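Long-range contacts in ABC-type branched-chain amino acid transport systems periplasmic component-like protein (Thermomonospora curvata, PDB 4N03), which probably binds fatty acids such as palmitic acid as the extracytoplasmic substrate-binding component of an ABC transporter: residues K32-T43 / R73-Y84; D21-V29 / A330-G338. All blocks are in the same frame, centred on the assembly; numbering follows the deposited sequence. Where two conformers were deposited one is given.

How the contacts relate
Followed from the N terminus, the chain first lays down Asp21-Val29, whose partner, Ala330-Gly338, comes only some 300 residues later; contact 2 closes a very long loop. Contact 1 forms within that loop: Lys32-Thr43 follows almost at once and pairs with Arg73-Tyr84 after a single helix, 47-66, so the short closure sits wholly within the long one and the two do not cross. The centres of contacts 1 and 2 lie about 19 Å apart. Arg73 of contact 1 joins them, forming a salt bridge with Asp21 and a probable hydrogen bond with Gln25. Contact 1 builds the edge of a four-stranded sheet, while contact 2 ties the N-terminal segment to the link between helices 309-330 and 336-343.

Contact 1. Residues K32-T43 / R73-Y84; sequences KTIKLGIATDLT and RTIEAVVRDHGY. With PLM (palmitic acid), chain B.
Asp81 reaches across from the end of its strand to hold the turn formed by Leu42 and Thr43. With CG trans to the backbone N (chi1 178°), its carboxylate accepts the Thr43 hydroxyl on the syn side of OD2, Thr43 OG1 to Asp81 OD2 being 2.8 Å. Asp81 OD1 is gripped from opposite faces of the carboxylate plane, by Leu42 N at 2.8 Å and by Gly83 N, the latter closing an Asx turn. Asp41 makes the matching Asx turn to Thr43 N, and its OD1 comes 3.7 Å from Asp81 OD1; the backbone donors around both carboxylates, Gly44 N among them, probably offset this closeness of like charges. Beside them the His82 ring lies with one face under Thr40 O, while its ND1 accepts Tyr84 N in the ring plane and NE2 bonds to Leu107.

Behind these turns, nine backbone hydrogen bonds join the strands in parallel. On the face turned to helix 47-66, Leu36 CD1 meets Ile75 CG2 at 3.6 Å, the two side chains slanting across each other, and Ile38 CD1 rests on Ala77 CB at 4.0 Å. On the other face Lys35 and Glu76 run alongside, touching through Lys35 CD and Glu76 OE2 at 3.9 Å, with the amine farther off.

Tyr84 OH donates to palmitic acid O2 at 2.6 Å, the acceptor lying near the ring plane; Tyr148 and Ser109 also bond the ligand. Strand 33-40, helix 47-66 and strand 74-81 form the beta-alpha-beta unit of a periplasmic-binding-protein lobe, with the C-terminal ends of its strands leading to the fatty-acid site.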
loop_
_atom_site.group_PDB
_atom_site.type_symbol
_atom_site.label_atom_id
_atom_site.label_comp_id
_atom_site.label_asym_id
_atom_site.label_seq_id
_atom_site.Cartn_x
_atom_site.Cartn_y
_atom_site.Cartn_z
ATOM N N LYS A 32 15.854 -26.334 8.288
ATOM C CA LYS A 32 15.371 -25.702 9.539
ATOM C C LYS A 32 14.855 -24.282 9.392
ATOM O O LYS A 32 14.308 -23.739 10.339
ATOM C CB LYS A 32 16.465 -25.712 10.610
ATOM C CG LYS A 32 16.800 -27.099 11.134
ATOM C CD LYS A 32 17.945 -27.046 12.136
ATOM C CE LYS A 32 19.321 -27.186 11.481
ATOM N NZ LYS A 32 19.928 -25.905 11.018
ATOM N N THR A 33 14.981 -23.693 8.172
ATOM C CA THR A 33 14.723 -22.255 7.978
ATOM C C THR A 33 14.106 -21.952 6.626
ATOM O O THR A 33 14.398 -22.615 5.659
ATOM C CB THR A 33 16.005 -21.402 8.056
ATOM O OG1 THR A 33 16.912 -21.733 7.008
ATOM C CG2 THR A 33 16.708 -21.628 9.350
ATOM N N ILE A 34 13.265 -20.934 6.643
ATOM C CA ILE A 34 12.708 -20.333 5.421
ATOM C C ILE A 34 13.100 -18.846 5.474
ATOM O O ILE A 34 12.641 -18.119 6.356
ATOM C CB ILE A 34 11.192 -20.445 5.379
ATOM C CG1 ILE A 34 10.746 -21.905 5.323
ATOM C CG2 ILE A 34 10.630 -19.664 4.196
ATOM C CD1 ILE A 34 9.321 -22.117 5.724
ATOM N N LYS A 35 13.957 -18.424 4.551
ATOM C CA LYS A 35 14.386 -17.038 4.446
ATOM C C LYS A 35 13.500 -16.255 3.493
ATOM O O LYS A 35 13.257 -16.691 2.350
ATOM C CB LYS A 35 15.822 -16.964 3.934
ATOM C CG LYS A 35 16.858 -17.451 4.927
ATOM C CD LYS A 35 18.290 -17.274 4.447
ATOM C CE LYS A 35 18.606 -18.185 3.275
ATOM N NZ LYS A 35 19.884 -17.998 2.561
ATOM N N LEU A 36 12.999 -15.128 3.963
ATOM C CA LEU A 36 12.171 -14.231 3.200
ATOM C C LEU A 36 12.871 -12.901 3.093
ATOM O O LEU A 36 13.574 -12.479 4.019
ATOM C CB LEU A 36 10.806 -14.065 3.864
ATOM C CG LEU A 36 10.037 -15.362 4.083
ATOM C CD1 LEU A 36 8.740 -15.061 4.801
ATOM C CD2 LEU A 36 9.751 -16.059 2.765
ATOM N N GLY A 37 12.687 -12.189 1.990
ATOM C CA GLY A 37 13.275 -10.884 1.802
ATOM C C GLY A 37 12.287 -9.757 1.963
ATOM O O GLY A 37 11.136 -9.861 1.529
ATOM N N ILE A 38 12.765 -8.645 2.503
ATOM C CA ILE A 38 12.024 -7.432 2.679
ATOM C C ILE A 38 12.855 -6.311 2.075
ATOM O O ILE A 38 14.008 -6.107 2.474
ATOM C CB ILE A 38 11.670 -7.152 4.121
ATOM C CG1 ILE A 38 10.628 -8.179 4.585
ATOM C CG2 ILE A 38 11.145 -5.712 4.273
ATOM C CD1 ILE A 38 10.235 -8.057 6.032
ATOM N N ALA A 39 12.289 -5.578 1.111
ATOM C CA ALA A 39 12.940 -4.405 0.475
ATOM C C ALA A 39 12.034 -3.218 0.709
ATOM O O ALA A 39 10.981 -3.131 0.085
ATOM C CB ALA A 39 13.189 -4.658 -0.997
ATOM N N THR A 40 12.420 -2.304 1.591
ATOM C CA THR A 40 11.536 -1.288 2.065
ATOM C C THR A 40 12.226 0.079 2.044
ATOM O O THR A 40 13.343 0.191 1.626
ATOM C CB THR A 40 11.002 -1.683 3.480
ATOM O OG1 THR A 40 9.911 -0.847 3.850
ATOM C CG2 THR A 40 12.094 -1.601 4.558
ATOM N N ASP A 41 11.489 1.100 2.491
ATOM C CA ASP A 41 12.057 2.416 2.711
ATOM C C ASP A 41 12.072 2.687 4.215
ATOM O O ASP A 41 11.027 2.859 4.819
ATOM C CB ASP A 41 11.268 3.522 2.014
ATOM C CG ASP A 41 11.867 4.872 2.214
ATOM O OD1 ASP A 41 13.047 4.926 2.614
ATOM O OD2 ASP A 41 11.172 5.882 1.978
ATOM N N LEU A 42 13.277 2.773 4.771
ATOM C CA LEU A 42 13.485 3.128 6.172
ATOM C C LEU A 42 14.040 4.519 6.351
ATOM O O LEU A 42 14.222 4.942 7.503
ATOM C CB LEU A 42 14.390 2.104 6.873
ATOM C CG LEU A 42 13.870 0.693 6.856
ATOM C CD1 LEU A 42 14.869 -0.230 7.539
ATOM C CD2 LEU A 42 12.490 0.581 7.476
ATOM N N THR A 43 14.380 5.221 5.276
ATOM C CA THR A 43 15.133 6.458 5.355
ATOM C C THR A 43 14.623 7.605 4.500
ATOM O O THR A 43 14.921 8.754 4.778
ATOM C CB THR A 43 16.607 6.207 5.046
ATOM O OG1 THR A 43 16.744 5.505 3.816
ATOM C CG2 THR A 43 17.307 5.522 6.206
ATOM N N ARG A 73 10.073 -25.288 10.192
ATOM C CA ARG A 73 11.112 -24.387 9.814
ATOM C C ARG A 73 10.810 -22.974 10.332
ATOM O O ARG A 73 9.678 -22.490 10.301
ATOM C CB ARG A 73 11.236 -24.361 8.289
ATOM C CG ARG A 73 11.770 -25.682 7.727
ATOM C CD ARG A 73 11.614 -25.734 6.213
ATOM N NE ARG A 73 12.161 -26.931 5.615
ATOM C CZ ARG A 73 11.575 -28.118 5.621
ATOM N NH1 ARG A 73 10.404 -28.304 6.149
ATOM N NH2 ARG A 73 12.171 -29.126 5.006
ATOM N N THR A 74 11.860 -22.335 10.818
ATOM C CA THR A 74 11.765 -20.968 11.328
ATOM C C THR A 74 11.803 -19.974 10.173
ATOM O O THR A 74 12.619 -20.104 9.307
ATOM C CB THR A 74 12.916 -20.648 12.314
ATOM O OG1 THR A 74 14.175 -20.621 11.631
ATOM C CG2 THR A 74 13.024 -21.650 13.386
ATOM N N ILE A 75 10.962 -18.965 10.259
ATOM C CA ILE A 75 10.957 -17.901 9.251
ATOM C C ILE A 75 11.972 -16.838 9.662
ATOM O O ILE A 75 11.942 -16.357 10.805
ATOM C CB ILE A 75 9.554 -17.283 9.118
ATOM C CG1 ILE A 75 8.576 -18.326 8.577
ATOM C CG2 ILE A 75 9.602 -16.060 8.204
ATOM C CD1 ILE A 75 7.141 -17.868 8.514
ATOM N N GLU A 76 12.889 -16.495 8.761
ATOM C CA GLU A 76 13.893 -15.443 8.933
ATOM C C GLU A 76 13.691 -14.414 7.828
ATOM O O GLU A 76 13.891 -14.739 6.652
ATOM C CB GLU A 76 15.308 -16.028 8.753
ATOM C CG GLU A 76 16.477 -15.035 8.756
ATOM C CD GLU A 76 17.806 -15.661 8.343
ATOM O OE1 GLU A 76 18.078 -16.814 8.741
ATOM O OE2 GLU A 76 18.594 -15.001 7.632
ATOM N N ALA A 77 13.362 -13.204 8.201
ATOM C CA ALA A 77 13.171 -12.125 7.246
ATOM C C ALA A 77 14.375 -11.215 7.231
ATOM O O ALA A 77 14.761 -10.700 8.304
ATOM C CB ALA A 77 11.950 -11.311 7.601
ATOM N N VAL A 78 15.025 -11.108 6.087
ATOM C CA VAL A 78 16.133 -10.198 5.907
ATOM C C VAL A 78 15.630 -8.907 5.303
ATOM O O VAL A 78 14.772 -8.917 4.432
ATOM C CB VAL A 78 17.282 -10.781 5.075
ATOM C CG1 VAL A 78 17.758 -12.077 5.691
ATOM C CG2 VAL A 78 16.905 -11.019 3.640
ATOM N N VAL A 79 16.118 -7.810 5.867
ATOM C CA VAL A 79 15.575 -6.496 5.588
ATOM C C VAL A 79 16.603 -5.627 4.931
ATOM O O VAL A 79 17.693 -5.456 5.474
ATOM C CB VAL A 79 15.042 -5.790 6.859
ATOM C CG1 VAL A 79 14.545 -4.397 6.554
ATOM C CG2 VAL A 79 13.969 -6.617 7.506
ATOM N N ARG A 80 16.232 -5.043 3.784
ATOM C CA ARG A 80 17.049 -4.068 3.071
ATOM C C ARG A 80 16.280 -2.765 2.859
ATOM O O ARG A 80 15.073 -2.766 2.639
ATOM C CB ARG A 80 17.514 -4.582 1.718
ATOM C CG ARG A 80 18.587 -5.651 1.783
ATOM C CD ARG A 80 19.937 -5.049 2.115
ATOM N NE ARG A 80 20.962 -6.069 1.993
ATOM C CZ ARG A 80 21.201 -6.990 2.910
ATOM N NH1 ARG A 80 20.515 -6.994 4.042
ATOM N NH2 ARG A 80 22.141 -7.887 2.688
ATOM N N ASP A 81 17.000 -1.655 2.925
ATOM C CA ASP A 81 16.455 -0.294 2.783
ATOM C C ASP A 81 16.849 0.271 1.428
ATOM O O ASP A 81 18.028 0.538 1.207
ATOM C CB ASP A 81 16.985 0.575 3.918
ATOM C CG ASP A 81 16.526 2.002 3.838
ATOM O OD1 ASP A 81 15.546 2.307 3.144
ATOM O OD2 ASP A 81 17.154 2.860 4.466
ATOM N N HIS A 82 15.892 0.458 0.511
ATOM C CA HIS A 82 16.191 1.100 -0.753
ATOM C C HIS A 82 16.026 2.601 -0.725
ATOM O O HIS A 82 16.328 3.255 -1.732
ATOM C CB HIS A 82 15.395 0.489 -1.915
ATOM C CG HIS A 82 13.925 0.496 -1.748
ATOM N ND1 HIS A 82 13.188 1.641 -1.501
ATOM C CD2 HIS A 82 13.028 -0.514 -1.897
ATOM C CE1 HIS A 82 11.907 1.325 -1.502
ATOM N NE2 HIS A 82 11.786 0.029 -1.718
ATOM N N GLY A 83 15.521 3.182 0.369
ATOM C CA GLY A 83 15.447 4.619 0.531
ATOM C C GLY A 83 14.466 5.298 -0.422
ATOM O O GLY A 83 14.516 6.500 -0.662
ATOM N N TYR A 84 13.516 4.540 -0.951
ATOM C CA TYR A 84 12.608 4.999 -2.021
ATOM C C TYR A 84 13.392 5.456 -3.261
ATOM O O TYR A 84 13.094 6.489 -3.828
ATOM C CB TYR A 84 11.587 6.047 -1.522
ATOM C CG TYR A 84 10.316 6.090 -2.346
ATOM C CD1 TYR A 84 9.423 5.064 -2.309
ATOM C CD2 TYR A 84 9.997 7.193 -3.108
ATOM C CE1 TYR A 84 8.267 5.067 -3.076
ATOM C CE2 TYR A 84 8.816 7.237 -3.849
ATOM C CZ TYR A 84 7.963 6.168 -3.821
ATOM O OH TYR A 84 6.810 6.226 -4.579
HETATM C C1 PLM B . 4.189 3.954 -4.271
HETATM O O1 PLM B . 3.308 3.189 -4.742
HETATM O O2 PLM B . 5.328 4.113 -4.761
HETATM C C2 PLM B . 3.927 4.598 -2.929
HETATM C C3 PLM B . 4.265 3.518 -1.812
HETATM C C4 PLM B . 3.842 3.946 -0.425
HETATM C C5 PLM B . 4.219 2.957 0.624
HETATM C C6 PLM B . 3.760 3.216 2.076
HETATM C C7 PLM B . 2.421 2.539 2.336
HETATM C C8 PLM B . 1.765 2.866 3.649
HETATM C C9 PLM B . 0.605 1.969 4.040
HETATM C CA PLM B . -0.786 2.444 3.559
HETATM C CB PLM B . -1.808 1.258 3.777
HETATM C CC PLM B . -2.591 0.939 2.470
HETATM C CD PLM B . -3.171 -0.459 2.414
HETATM C CE PLM B . -3.918 -0.845 1.144
HETATM C CF PLM B . -3.887 -2.367 0.937
HETATM C CG PLM B . -4.976 -3.129 1.671
#

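Contact 2. Residues D21-V29 / A330-G338; sequences DGVKQGPGV and ANKDLTREG
Leu334 packs its branched end against Val23, with Leu334 CG 3.8 Å from Val23 CG1, and also meets Val29, Leu334 CD1 lying 4.2 Å from Val29 CG1, these two side chains crossing nearly at right angles. In this close-packed part Gly26 N donates to Leu334 O at 2.8 Å, from above the carbonyl plane, and a CB on Gly26 would be pressed against Thr335 and would clash with Pro27. Pro27 lays its ring over one face of the Arg336 guanidinium, Pro27 CB coming 3.6 Å from Arg336 NH2; backbone carbonyls of Asn97, Val100, Leu101 and Asp122 hold the guanidinium nitrogens.

Strands 24-25 and 333-334 make a minimal parallel sheet; the second fits between the Schellman motif that ends one helix, Lys332 being its C-prime residue, and the N-cap of the next at Thr335. Thr335 OG1 donates to Asp333 OD1 at 2.6 Å and accepts Gly338 N, while its CG2 lies 3.8 Å from Lys24 CB. A valine in its place would probably leave Gly338 N without its capping acceptor and Asp333 OD1 without its hydroxyl partner.

The solvent side is looser. Lys24 extends past Asp333, and a water accepts from Lys24 NZ at 2.8 Å and donates weakly to Asp333 OD2. Lys332, bent at its last torsion (chi4 -71°), sends NZ back to Asp21 O in a weak bond of 3.3 Å.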
loop_
_atom_site.group_PDB
_atom_site.type_symbol
_atom_site.label_atom_id
_atom_site.label_comp_id
_atom_site.label_asym_id
_atom_site.label_seq_id
_atom_site.Cartn_x
_atom_site.Cartn_y
_atom_site.Cartn_z
ATOM N N ASP A 21 12.211 -34.213 5.950
ATOM C CA ASP A 21 10.801 -34.434 6.075
ATOM C C ASP A 21 10.124 -34.685 4.713
ATOM O O ASP A 21 8.907 -34.733 4.655
ATOM C CB ASP A 21 10.136 -33.261 6.824
ATOM C CG ASP A 21 10.333 -31.943 6.137
ATOM O OD1 ASP A 21 11.066 -31.833 5.108
ATOM O OD2 ASP A 21 9.728 -30.980 6.660
ATOM N N GLY A 22 10.917 -34.824 3.648
ATOM C CA GLY A 22 10.372 -35.011 2.287
ATOM C C GLY A 22 9.854 -33.750 1.585
ATOM O O GLY A 22 9.276 -33.838 0.486
ATOM N N VAL A 23 10.091 -32.594 2.166
ATOM C CA VAL A 23 9.628 -31.347 1.597
ATOM C C VAL A 23 10.683 -30.801 0.651
ATOM O O VAL A 23 11.838 -30.634 0.992
ATOM C CB VAL A 23 9.277 -30.337 2.714
ATOM C CG1 VAL A 23 8.965 -28.976 2.118
ATOM C CG2 VAL A 23 8.167 -30.876 3.599
ATOM N N LYS A 24 10.252 -30.504 -0.582
ATOM C CA LYS A 24 11.138 -29.884 -1.550
ATOM C C LYS A 24 11.496 -28.462 -1.116
ATOM O O LYS A 24 10.660 -27.728 -0.625
ATOM C CB LYS A 24 10.493 -29.858 -2.940
ATOM C CG LYS A 24 10.259 -31.219 -3.575
ATOM C CD LYS A 24 9.403 -31.093 -4.833
ATOM C CE LYS A 24 9.034 -32.429 -5.444
ATOM N NZ LYS A 24 7.808 -32.248 -6.265
ATOM N N GLN A 25 12.774 -28.122 -1.258
ATOM C CA GLN A 25 13.301 -26.866 -0.748
ATOM C C GLN A 25 13.842 -25.995 -1.890
ATOM O O GLN A 25 14.852 -26.309 -2.465
ATOM C CB GLN A 25 14.398 -27.153 0.282
ATOM C CG GLN A 25 13.913 -28.007 1.466
ATOM C CD GLN A 25 14.966 -28.384 2.505
ATOM O OE1 GLN A 25 14.576 -28.733 3.611
ATOM N NE2 GLN A 25 16.215 -28.373 2.189
ATOM N N GLY A 26 13.204 -24.853 -2.112
ATOM C CA GLY A 26 13.691 -23.904 -3.100
ATOM C C GLY A 26 14.734 -22.990 -2.530
ATOM O O GLY A 26 15.238 -23.188 -1.404
ATOM N N PRO A 27 15.091 -21.957 -3.288
ATOM C CA PRO A 27 16.038 -20.949 -2.766
ATOM C C PRO A 27 15.581 -20.366 -1.437
ATOM O O PRO A 27 14.413 -20.104 -1.236
ATOM C CB PRO A 27 16.083 -19.899 -3.891
ATOM C CG PRO A 27 15.547 -20.570 -5.076
ATOM C CD PRO A 27 14.589 -21.616 -4.627
ATOM N N GLY A 28 16.531 -20.168 -0.529
ATOM C CA GLY A 28 16.203 -19.636 0.755
ATOM C C GLY A 28 15.594 -20.629 1.748
ATOM O O GLY A 28 15.326 -20.263 2.875
ATOM N N VAL A 29 15.441 -21.889 1.363
ATOM C CA VAL A 29 14.825 -22.874 2.216
ATOM C C VAL A 29 15.845 -23.927 2.557
ATOM O O VAL A 29 16.475 -24.491 1.679
ATOM C CB VAL A 29 13.629 -23.556 1.554
ATOM C CG1 VAL A 29 12.950 -24.501 2.532
ATOM C CG2 VAL A 29 12.624 -22.516 1.115
ATOM N N ALA A 330 2.196 -28.348 3.162
ATOM C CA ALA A 330 1.311 -29.506 3.197
ATOM C C ALA A 330 1.418 -30.280 1.891
ATOM O O ALA A 330 1.222 -31.471 1.893
ATOM C CB ALA A 330 -0.117 -29.072 3.437
ATOM N N ASN A 331 1.739 -29.614 0.777
ATOM C CA ASN A 331 2.021 -30.287 -0.500
ATOM C C ASN A 331 3.474 -30.755 -0.626
ATOM O O ASN A 331 3.917 -31.161 -1.707
ATOM C CB ASN A 331 1.708 -29.334 -1.639
ATOM C CG ASN A 331 0.236 -29.148 -1.839
ATOM O OD1 ASN A 331 -0.566 -30.086 -1.606
ATOM N ND2 ASN A 331 -0.155 -27.955 -2.315
ATOM N N LYS A 332 4.223 -30.652 0.473
ATOM C CA LYS A 332 5.624 -31.023 0.488
ATOM C C LYS A 332 6.452 -30.312 -0.571
ATOM O O LYS A 332 7.373 -30.881 -1.173
ATOM C CB LYS A 332 5.770 -32.534 0.440
ATOM C CG LYS A 332 5.177 -33.192 1.671
ATOM C CD LYS A 332 5.875 -34.499 1.969
ATOM C CE LYS A 332 5.268 -35.143 3.190
ATOM N NZ LYS A 332 5.598 -34.430 4.454
ATOM N N ASP A 333 6.151 -29.024 -0.732
ATOM C CA ASP A 333 6.687 -28.272 -1.871
ATOM C C ASP A 333 6.968 -26.827 -1.559
ATOM O O ASP A 333 6.228 -25.923 -1.975
ATOM C CB ASP A 333 5.727 -28.424 -3.061
ATOM C CG ASP A 333 6.293 -27.948 -4.371
ATOM O OD1 ASP A 333 7.506 -27.685 -4.481
ATOM O OD2 ASP A 333 5.503 -27.867 -5.328
ATOM N N LEU A 334 8.047 -26.586 -0.809
ATOM C CA LEU A 334 8.512 -25.231 -0.513
ATOM C C LEU A 334 9.492 -24.742 -1.575
ATOM O O LEU A 334 10.579 -24.273 -1.299
ATOM C CB LEU A 334 9.115 -25.147 0.901
ATOM C CG LEU A 334 8.167 -25.308 2.087
ATOM C CD1 LEU A 334 8.949 -25.347 3.397
ATOM C CD2 LEU A 334 7.212 -24.143 2.127
ATOM N N THR A 335 9.034 -24.802 -2.813
ATOM C CA THR A 335 9.696 -24.241 -3.986
ATOM C C THR A 335 8.925 -23.030 -4.403
ATOM O O THR A 335 7.822 -22.766 -3.950
ATOM C CB THR A 335 9.757 -25.259 -5.110
ATOM O OG1 THR A 335 8.420 -25.542 -5.551
ATOM C CG2 THR A 335 10.475 -26.520 -4.678
ATOM N N ARG A 336 9.516 -22.269 -5.326
ATOM C CA ARG A 336 8.818 -21.097 -5.823
ATOM C C ARG A 336 7.532 -21.460 -6.580
ATOM O O ARG A 336 6.523 -20.813 -6.399
ATOM C CB ARG A 336 9.754 -20.261 -6.672
ATOM C CG ARG A 336 10.776 -19.605 -5.738
ATOM C CD ARG A 336 11.534 -18.535 -6.435
ATOM N NE ARG A 336 12.482 -17.920 -5.536
ATOM C CZ ARG A 336 13.622 -17.410 -5.950
ATOM N NH1 ARG A 336 13.913 -17.393 -7.265
ATOM N NH2 ARG A 336 14.485 -16.924 -5.079
ATOM N N GLU A 337 7.545 -22.559 -7.338
ATOM C CA GLU A 337 6.335 -23.042 -8.001
ATOM C C GLU A 337 5.264 -23.459 -6.972
ATOM O O GLU A 337 4.088 -23.113 -7.037
ATOM C CB GLU A 337 6.682 -24.212 -8.933
ATOM C CG GLU A 337 5.512 -24.874 -9.635
ATOM C CD GLU A 337 5.942 -26.031 -10.523
ATOM O OE1 GLU A 337 5.662 -27.189 -10.150
ATOM O OE2 GLU A 337 6.554 -25.786 -11.584
ATOM N N GLY A 338 5.700 -24.197 -5.943
ATOM C CA GLY A 338 4.775 -24.661 -4.917
ATOM C C GLY A 338 4.146 -23.488 -4.182
ATOM O O GLY A 338 2.950 -23.461 -3.907
HETATM O O HOH W 1 5.357 -30.962 -6.016
#